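PDB 6U1P: Low molecular weight phosphotyrosine protein phosphatase from Vibrio cholerae, which probably removes phosphate from phosphotyrosine residues of proteins, as a low molecular weight protein tyrosine phosphatase of a system that controls exopolysaccharide biosynthesis and biofilm formation. Local coordinates for residues B[22-27]-B[58-63]; B[78-83]-B[95-100]. All coordinates share one frame; numbering follows the deposited sequence.

Contact 1: B[22-27]-B[58-63]; sequences AEIILR and QALQDY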
ATOM      1  N   ALA B  22       5.245  15.084   6.070  1.00 40.84           N
ATOM      2  CA  ALA B  22       5.838  16.027   7.010  1.00 45.45           C
ATOM      3  C   ALA B  22       5.696  17.462   6.522  1.00 43.93           C
ATOM      4  O   ALA B  22       5.428  18.369   7.315  1.00 40.67           O
ATOM      5  CB  ALA B  22       7.314  15.678   7.242  1.00 40.96           C
ATOM      6  N   GLU B  23       5.878  17.687   5.219  1.00 40.49           N
ATOM      7  CA  GLU B  23       5.748  19.037   4.666  1.00 46.69           C
ATOM      8  C   GLU B  23       4.363  19.604   4.940  1.00 45.02           C
ATOM      9  O   GLU B  23       4.221  20.722   5.450  1.00 47.46           O
ATOM     10  CB  GLU B  23       6.002  19.015   3.152  1.00 49.82           C
ATOM     11  CG  GLU B  23       5.746  20.368   2.461  1.00 52.45           C
ATOM     12  CD  GLU B  23       5.977  20.342   0.946  1.00 51.58           C
ATOM     13  OE1 GLU B  23       6.362  19.283   0.413  1.00 46.17           O
ATOM     14  OE2 GLU B  23       5.771  21.387   0.288  1.00 50.67           O
ATOM     15  N   ILE B  24       3.330  18.817   4.642  1.00 43.90           N
ATOM     16  CA  ILE B  24       1.962  19.281   4.809  1.00 39.49           C
ATOM     17  C   ILE B  24       1.666  19.531   6.272  1.00 45.87           C
ATOM     18  O   ILE B  24       1.067  20.555   6.636  1.00 41.61           O
ATOM     19  CB  ILE B  24       1.006  18.243   4.202  1.00 38.39           C
ATOM     20  CG1 ILE B  24       1.112  18.280   2.677  1.00 49.42           C
ATOM     21  CG2 ILE B  24      -0.430  18.476   4.661  1.00 38.87           C
ATOM     22  CD1 ILE B  24       0.903  16.904   2.039  1.00 49.74           C
ATOM     23  N   ILE B  25       2.113  18.619   7.138  1.00 47.95           N
ATOM     24  CA  ILE B  25       1.851  18.760   8.568  1.00 40.89           C
ATOM     25  C   ILE B  25       2.633  19.933   9.149  1.00 42.65           C
ATOM     26  O   ILE B  25       2.079  20.746   9.898  1.00 50.05           O
ATOM     27  CB  ILE B  25       2.145  17.438   9.299  1.00 43.80           C
ATOM     28  CG1 ILE B  25       1.166  16.357   8.794  1.00 43.65           C
ATOM     29  CG2 ILE B  25       2.022  17.630  10.814  1.00 45.22           C
ATOM     30  CD1 ILE B  25       1.426  14.948   9.299  1.00 45.00           C
ATOM     31  N   LEU B  26       3.918  20.058   8.792  1.00 42.81           N
ATOM     32  CA  LEU B  26       4.700  21.197   9.262  1.00 59.02           C
ATOM     33  C   LEU B  26       4.078  22.509   8.807  1.00 56.55           C
ATOM     34  O   LEU B  26       3.869  23.421   9.615  1.00 62.14           O
ATOM     35  CB  LEU B  26       6.146  21.100   8.768  1.00 55.26           C
ATOM     36  CG  LEU B  26       6.987  20.149   9.605  1.00 56.87           C
ATOM     37  CD1 LEU B  26       8.326  19.884   8.941  1.00 54.20           C
ATOM     38  CD2 LEU B  26       7.187  20.725  11.000  1.00 54.85           C
ATOM     39  N   ARG B  27       3.745  22.607   7.516  1.00 52.67           N
ATOM     40  CA  ARG B  27       3.178  23.846   6.991  1.00 52.50           C
ATOM     41  C   ARG B  27       1.967  24.285   7.806  1.00 54.94           C
ATOM     42  O   ARG B  27       1.852  25.456   8.187  1.00 60.42           O
ATOM     43  CB  ARG B  27       2.799  23.660   5.523  1.00 50.27           C
ATOM     44  CG  ARG B  27       2.072  24.865   4.936  1.00 56.47           C
ATOM     45  CD  ARG B  27       1.922  24.743   3.420  1.00 49.39           C
ATOM     46  NE  ARG B  27       3.240  24.713   2.786  1.00 48.65           N
ATOM     47  CZ  ARG B  27       3.693  23.710   2.036  1.00 44.77           C
ATOM     48  NH1 ARG B  27       2.927  22.635   1.808  1.00 43.02           N
ATOM     49  NH2 ARG B  27       4.918  23.778   1.535  1.00 45.22           N
ATOM     50  N   GLN B  58      -4.551  10.427   1.657  1.00 40.43           N
ATOM     51  CA  GLN B  58      -5.796  10.090   2.347  1.00 52.70           C
ATOM     52  C   GLN B  58      -5.582  10.006   3.852  1.00 52.30           C
ATOM     53  O   GLN B  58      -6.445  10.430   4.629  1.00 56.58           O
ATOM     54  CB  GLN B  58      -6.377   8.780   1.813  1.00 57.03           C
ATOM     55  CG  GLN B  58      -7.572   8.231   2.648  1.00 70.39           C
ATOM     56  CD  GLN B  58      -8.893   9.002   2.447  1.00 74.35           C
ATOM     57  OE1 GLN B  58      -9.375   9.686   3.358  1.00 70.42           O
ATOM     58  NE2 GLN B  58      -9.482   8.880   1.254  1.00 79.39           N
ATOM     59  N   ALA B  59      -4.432   9.484   4.284  1.00 47.39           N
ATOM     60  CA  ALA B  59      -4.150   9.463   5.713  1.00 48.95           C
ATOM     61  C   ALA B  59      -4.070  10.887   6.276  1.00 47.25           C
ATOM     62  O   ALA B  59      -4.595  11.159   7.356  1.00 46.89           O
ATOM     63  CB  ALA B  59      -2.867   8.665   5.979  1.00 44.47           C
ATOM     64  N   LEU B  60      -3.510  11.831   5.517  1.00 44.91           N
ATOM     65  CA  LEU B  60      -3.508  13.217   5.988  1.00 42.02           C
ATOM     66  C   LEU B  60      -4.927  13.759   6.115  1.00 44.04           C
ATOM     67  O   LEU B  60      -5.253  14.455   7.087  1.00 42.38           O
ATOM     68  CB  LEU B  60      -2.692  14.108   5.055  1.00 39.53           C
ATOM     69  CG  LEU B  60      -1.179  13.877   5.061  1.00 40.51           C
ATOM     70  CD1 LEU B  60      -0.536  14.609   3.924  1.00 35.46           C
ATOM     71  CD2 LEU B  60      -0.528  14.332   6.346  1.00 39.87           C
ATOM     72  N   GLN B  61      -5.782  13.466   5.133  1.00 41.55           N
ATOM     73  CA  GLN B  61      -7.165  13.906   5.228  1.00 48.33           C
ATOM     74  C   GLN B  61      -7.856  13.290   6.439  1.00 51.02           C
ATOM     75  O   GLN B  61      -8.593  13.977   7.154  1.00 49.87           O
ATOM     76  CB  GLN B  61      -7.910  13.553   3.942  1.00 50.25           C
ATOM     77  CG  GLN B  61      -7.385  14.309   2.727  1.00 54.05           C
ATOM     78  CD  GLN B  61      -8.093  13.911   1.440  1.00 63.73           C
ATOM     79  OE1 GLN B  61      -8.162  12.731   1.089  1.00 66.80           O
ATOM     80  NE2 GLN B  61      -8.634  14.901   0.738  1.00 68.79           N
ATOM     81  N   ASP B  62      -7.617  12.002   6.699  1.00 48.79           N
ATOM     82  CA  ASP B  62      -8.272  11.361   7.832  1.00 50.46           C
ATOM     83  C   ASP B  62      -7.989  12.103   9.128  1.00 52.48           C
ATOM     84  O   ASP B  62      -8.867  12.191   9.991  1.00 55.19           O
ATOM     85  CB  ASP B  62      -7.825   9.905   7.941  1.00 52.95           C
ATOM     86  CG  ASP B  62      -8.410   9.039   6.840  1.00 56.95           C
ATOM     87  OD1 ASP B  62      -9.470   9.414   6.287  1.00 59.19           O
ATOM     88  OD2 ASP B  62      -7.797   8.001   6.514  1.00 56.21           O
ATOM     89  N   TYR B  63      -6.812  12.721   9.244  1.00 47.07           N
ATOM     90  CA  TYR B  63      -6.432  13.444  10.450  1.00 53.94           C
ATOM     91  C   TYR B  63      -6.675  14.944  10.340  1.00 40.79           C
ATOM     92  O   TYR B  63      -6.143  15.705  11.146  1.00 52.08           O
ATOM     93  CB  TYR B  63      -4.971  13.161  10.804  1.00 51.38           C
ATOM     94  CG  TYR B  63      -4.800  11.789  11.398  1.00 54.38           C
ATOM     95  CD1 TYR B  63      -5.425  11.449  12.596  1.00 57.08           C
ATOM     96  CD2 TYR B  63      -4.062  10.815  10.743  1.00 60.97           C
ATOM     97  CE1 TYR B  63      -5.301  10.167  13.142  1.00 60.90           C
ATOM     98  CE2 TYR B  63      -3.929   9.540  11.277  1.00 67.28           C
ATOM     99  CZ  TYR B  63      -4.553   9.223  12.477  1.00 67.19           C
ATOM    100  OH  TYR B  63      -4.412   7.961  12.991  1.00 72.72           O
TER
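I25 and L60 form the nearest CA pair of the two helical segments, 22-27 and 58-63, 8.1 Å apart; helix 54-62 gives out at Y63, the first residue to leave helical geometry. No hydrogen bond links the segments, and the contact rests on three buried aliphatic side chains. L60 points toward the other helix and divides its two methyls between neighbouring residues. Its CD1 meets CD1 of I24 at 3.3 Å, tighter than usual for two carbons, while CG2 of I24 lies at 3.9 Å from the same methyl. I24 chi2, 147°, is off the staggered value, which is consistent with local crowding. The other branch, L60 CD2, is 3.6 Å from I25 CD1 and equally near CG1, touching the outer part of that chain where the two side chains cross obliquely. With its CG1 beside the backbone N (chi1 -64°), I25 brings CD1 round to L60. On another side of the helix, R27 NH2 donates to E23 OE2 at 2.8 Å, 165° at the hydrogen, and E23 also bonds S41 and N70. Helix 18-32 starts at R18, a predicted active-site residue, as expected for the helix that follows the phosphate-binding loop of this phosphatase family.

Contact 2: B[78-83]-B[95-100]; sequences QDFIEH and ADLLDI
F80 carries the contact of segment 78-83 with 95-100, meeting L97 and I100; its CA is 9.1 Å from that of L97. Ahead of it in the helix, D79 has its OD1 in a weak bond to H83 NE2 (3.3 Å, 124° at the hydrogen). F80 then points toward the other segment. L97 CD2 approaches the rim of its ring, near the ring plane, 4.0 Å from CZ. I100 comes to the same end of the ring, crossing F80 at about a right angle, with CG1 3.9 Å from CZ. Its chi1 of 59° sets CG1 between the backbone N and the carbonyl carbon, and from there it reaches the ring. The carbonyl O of I100 lies obliquely to the ring, 3.6 Å from CE2, and is also bonded by Q77. H83, just past the end of the helix, has its ND1 tied to S7. F80 and L97 both rest on I86 of strand 85-88, while D79 and H83 touch L9 and L97 touches V11 of strand 6-12; L97 also reaches L109 of strand 109-111, so the two helices pack together on the parallel sheet.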
ATOM      1  N   GLN B  78      21.908  22.885  -4.538  1.00 82.17           N
ATOM      2  CA  GLN B  78      21.434  24.170  -4.029  1.00 85.73           C
ATOM      3  C   GLN B  78      20.601  24.018  -2.762  1.00 81.76           C
ATOM      4  O   GLN B  78      20.528  24.952  -1.952  1.00 81.62           O
ATOM      5  CB  GLN B  78      20.628  24.897  -5.102  1.00 89.48           C
ATOM      6  CG  GLN B  78      20.560  26.402  -4.901  1.00 95.79           C
ATOM      7  CD  GLN B  78      21.912  27.071  -5.050  1.00102.23           C
ATOM      8  OE1 GLN B  78      22.872  26.462  -5.513  1.00106.74           O
ATOM      9  NE2 GLN B  78      21.994  28.334  -4.653  1.00105.25           N
ATOM     10  N   ASP B  79      19.954  22.863  -2.580  1.00 78.11           N
ATOM     11  CA  ASP B  79      19.164  22.635  -1.374  1.00 69.54           C
ATOM     12  C   ASP B  79      20.032  22.715  -0.118  1.00 71.91           C
ATOM     13  O   ASP B  79      19.587  23.231   0.917  1.00 70.66           O
ATOM     14  CB  ASP B  79      18.454  21.281  -1.456  1.00 66.43           C
ATOM     15  CG  ASP B  79      17.274  21.284  -2.434  1.00 67.94           C
ATOM     16  OD1 ASP B  79      16.577  22.315  -2.560  1.00 67.63           O
ATOM     17  OD2 ASP B  79      17.045  20.246  -3.084  1.00 69.72           O
ATOM     18  N   PHE B  80      21.265  22.195  -0.181  1.00 63.43           N
ATOM     19  CA  PHE B  80      22.157  22.251   0.979  1.00 78.27           C
ATOM     20  C   PHE B  80      22.588  23.678   1.311  1.00 76.85           C
ATOM     21  O   PHE B  80      22.903  23.975   2.470  1.00 74.27           O
ATOM     22  CB  PHE B  80      23.397  21.390   0.742  1.00 78.95           C
ATOM     23  CG  PHE B  80      23.087  19.939   0.496  1.00 75.15           C
ATOM     24  CD1 PHE B  80      22.465  19.177   1.475  1.00 69.38           C
ATOM     25  CD2 PHE B  80      23.426  19.337  -0.707  1.00 74.54           C
ATOM     26  CE1 PHE B  80      22.178  17.839   1.252  1.00 65.39           C
ATOM     27  CE2 PHE B  80      23.143  18.007  -0.938  1.00 72.12           C
ATOM     28  CZ  PHE B  80      22.511  17.254   0.042  1.00 70.22           C
ATOM     29  N   ILE B  81      22.602  24.568   0.325  1.00 76.45           N
ATOM     30  CA  ILE B  81      22.954  25.959   0.571  1.00 86.19           C
ATOM     31  C   ILE B  81      21.729  26.781   0.934  1.00 91.27           C
ATOM     32  O   ILE B  81      21.740  27.533   1.914  1.00 94.07           O
ATOM     33  CB  ILE B  81      23.659  26.549  -0.669  1.00 90.10           C
ATOM     34  CG1 ILE B  81      24.821  25.653  -1.119  1.00 88.64           C
ATOM     35  CG2 ILE B  81      24.116  27.970  -0.391  1.00 93.54           C
ATOM     36  CD1 ILE B  81      25.164  25.794  -2.582  1.00 89.35           C
ATOM     37  N   GLU B  82      20.645  26.620   0.169  1.00 89.83           N
ATOM     38  CA  GLU B  82      19.507  27.521   0.300  1.00 92.08           C
ATOM     39  C   GLU B  82      18.720  27.274   1.582  1.00 88.31           C
ATOM     40  O   GLU B  82      18.128  28.213   2.131  1.00 91.96           O
ATOM     41  CB  GLU B  82      18.600  27.393  -0.925  1.00 98.54           C
ATOM     42  CG  GLU B  82      17.484  28.434  -1.003  1.00106.71           C
ATOM     43  CD  GLU B  82      17.819  29.613  -1.922  1.00117.25           C
ATOM     44  OE1 GLU B  82      18.787  29.519  -2.710  1.00120.53           O
ATOM     45  OE2 GLU B  82      17.101  30.636  -1.858  1.00120.04           O
ATOM     46  N   HIS B  83      18.716  26.039   2.084  1.00 86.46           N
ATOM     47  CA  HIS B  83      17.873  25.663   3.211  1.00 77.41           C
ATOM     48  C   HIS B  83      18.629  25.786   4.528  1.00 79.56           C
ATOM     49  O   HIS B  83      19.827  25.501   4.618  1.00 72.45           O
ATOM     50  CB  HIS B  83      17.370  24.233   3.047  1.00 74.68           C
ATOM     51  CG  HIS B  83      16.350  24.068   1.965  1.00 72.16           C
ATOM     52  ND1 HIS B  83      15.128  24.705   1.989  1.00 73.61           N
ATOM     53  CD2 HIS B  83      16.368  23.331   0.831  1.00 73.42           C
ATOM     54  CE1 HIS B  83      14.430  24.357   0.921  1.00 70.13           C
ATOM     55  NE2 HIS B  83      15.159  23.523   0.203  1.00 71.27           N
ATOM     56  N   ALA B  95      22.164   9.153   5.847  1.00 84.37           N
ATOM     57  CA  ALA B  95      23.463   8.765   5.310  1.00 89.45           C
ATOM     58  C   ALA B  95      23.641   9.255   3.879  1.00 86.92           C
ATOM     59  O   ALA B  95      24.691   9.806   3.528  1.00 85.81           O
ATOM     60  CB  ALA B  95      23.622   7.247   5.380  1.00 92.01           C
ATOM     61  N   ASP B  96      22.624   9.066   3.037  1.00 83.75           N
ATOM     62  CA  ASP B  96      22.762   9.450   1.637  1.00 87.62           C
ATOM     63  C   ASP B  96      22.889  10.962   1.462  1.00 87.35           C
ATOM     64  O   ASP B  96      23.599  11.417   0.557  1.00 91.32           O
ATOM     65  CB  ASP B  96      21.593   8.887   0.837  1.00 88.26           C
ATOM     66  CG  ASP B  96      21.523   7.376   0.920  1.00 92.53           C
ATOM     67  OD1 ASP B  96      22.553   6.764   1.288  1.00 96.34           O
ATOM     68  OD2 ASP B  96      20.450   6.801   0.632  1.00 90.71           O
ATOM     69  N   LEU B  97      22.248  11.756   2.326  1.00 78.04           N
ATOM     70  CA  LEU B  97      22.439  13.201   2.246  1.00 76.54           C
ATOM     71  C   LEU B  97      23.843  13.581   2.710  1.00 78.16           C
ATOM     72  O   LEU B  97      24.524  14.384   2.063  1.00 81.41           O
ATOM     73  CB  LEU B  97      21.380  13.930   3.077  1.00 75.07           C
ATOM     74  CG  LEU B  97      19.931  13.879   2.575  1.00 70.89           C
ATOM     75  CD1 LEU B  97      18.994  14.550   3.574  1.00 65.25           C
ATOM     76  CD2 LEU B  97      19.787  14.512   1.193  1.00 66.91           C
ATOM     77  N   LEU B  98      24.290  13.015   3.834  1.00 79.38           N
ATOM     78  CA  LEU B  98      25.660  13.253   4.290  1.00 85.27           C
ATOM     79  C   LEU B  98      26.666  12.828   3.231  1.00 88.21           C
ATOM     80  O   LEU B  98      27.696  13.482   3.037  1.00 98.83           O
ATOM     81  CB  LEU B  98      25.926  12.492   5.592  1.00 85.44           C
ATOM     82  CG  LEU B  98      25.311  12.961   6.913  1.00 86.44           C
ATOM     83  CD1 LEU B  98      25.314  11.808   7.916  1.00 87.02           C
ATOM     84  CD2 LEU B  98      26.058  14.178   7.474  1.00 84.14           C
ATOM     85  N   ASP B  99      26.357  11.746   2.517  1.00 89.37           N
ATOM     86  CA  ASP B  99      27.214  11.238   1.455  1.00 94.75           C
ATOM     87  C   ASP B  99      27.501  12.304   0.407  1.00 93.78           C
ATOM     88  O   ASP B  99      28.592  12.324  -0.176  1.00 97.71           O
ATOM     89  CB  ASP B  99      26.530  10.023   0.820  1.00101.88           C
ATOM     90  CG  ASP B  99      27.422   9.269  -0.131  1.00112.60           C
ATOM     91  OD1 ASP B  99      27.495   9.668  -1.312  1.00114.16           O
ATOM     92  OD2 ASP B  99      28.041   8.270   0.298  1.00118.97           O
ATOM     93  N   ILE B 100      26.552  13.212   0.173  1.00 88.16           N
ATOM     94  CA  ILE B 100      26.624  14.185  -0.907  1.00 86.88           C
ATOM     95  C   ILE B 100      26.554  15.618  -0.399  1.00 84.93           C
ATOM     96  O   ILE B 100      26.445  16.547  -1.201  1.00 82.17           O
ATOM     97  CB  ILE B 100      25.523  13.928  -1.954  1.00 86.15           C
ATOM     98  CG1 ILE B 100      24.144  14.011  -1.293  1.00 79.46           C
ATOM     99  CG2 ILE B 100      25.740  12.581  -2.637  1.00 88.00           C
ATOM    100  CD1 ILE B 100      22.987  14.008  -2.280  1.00 74.76           C
TER

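In the fold
From the N terminus, strand 6-12 leads into helix 18-32 and then strand 37-43, a beta-alpha-beta unit; contact 1 closes the loop of 30 residues from that helix to helix 54-62. The chain goes on to helix 77-82, strand 85-88 and helix 91-100, where contact 2 closes a shorter loop of 11 residues. The two follow in series, neither nesting nor crossing, with centres 24 Å apart and nearest atoms about 9 Å apart. Contact 1 fastens helix 54-62 to the helix after the predicted active-site loop, beside helix 126-152 of the second subunit, whereas contact 2, which no other chain touches, joins the helices that precede and follow strand 85-88 in the chain.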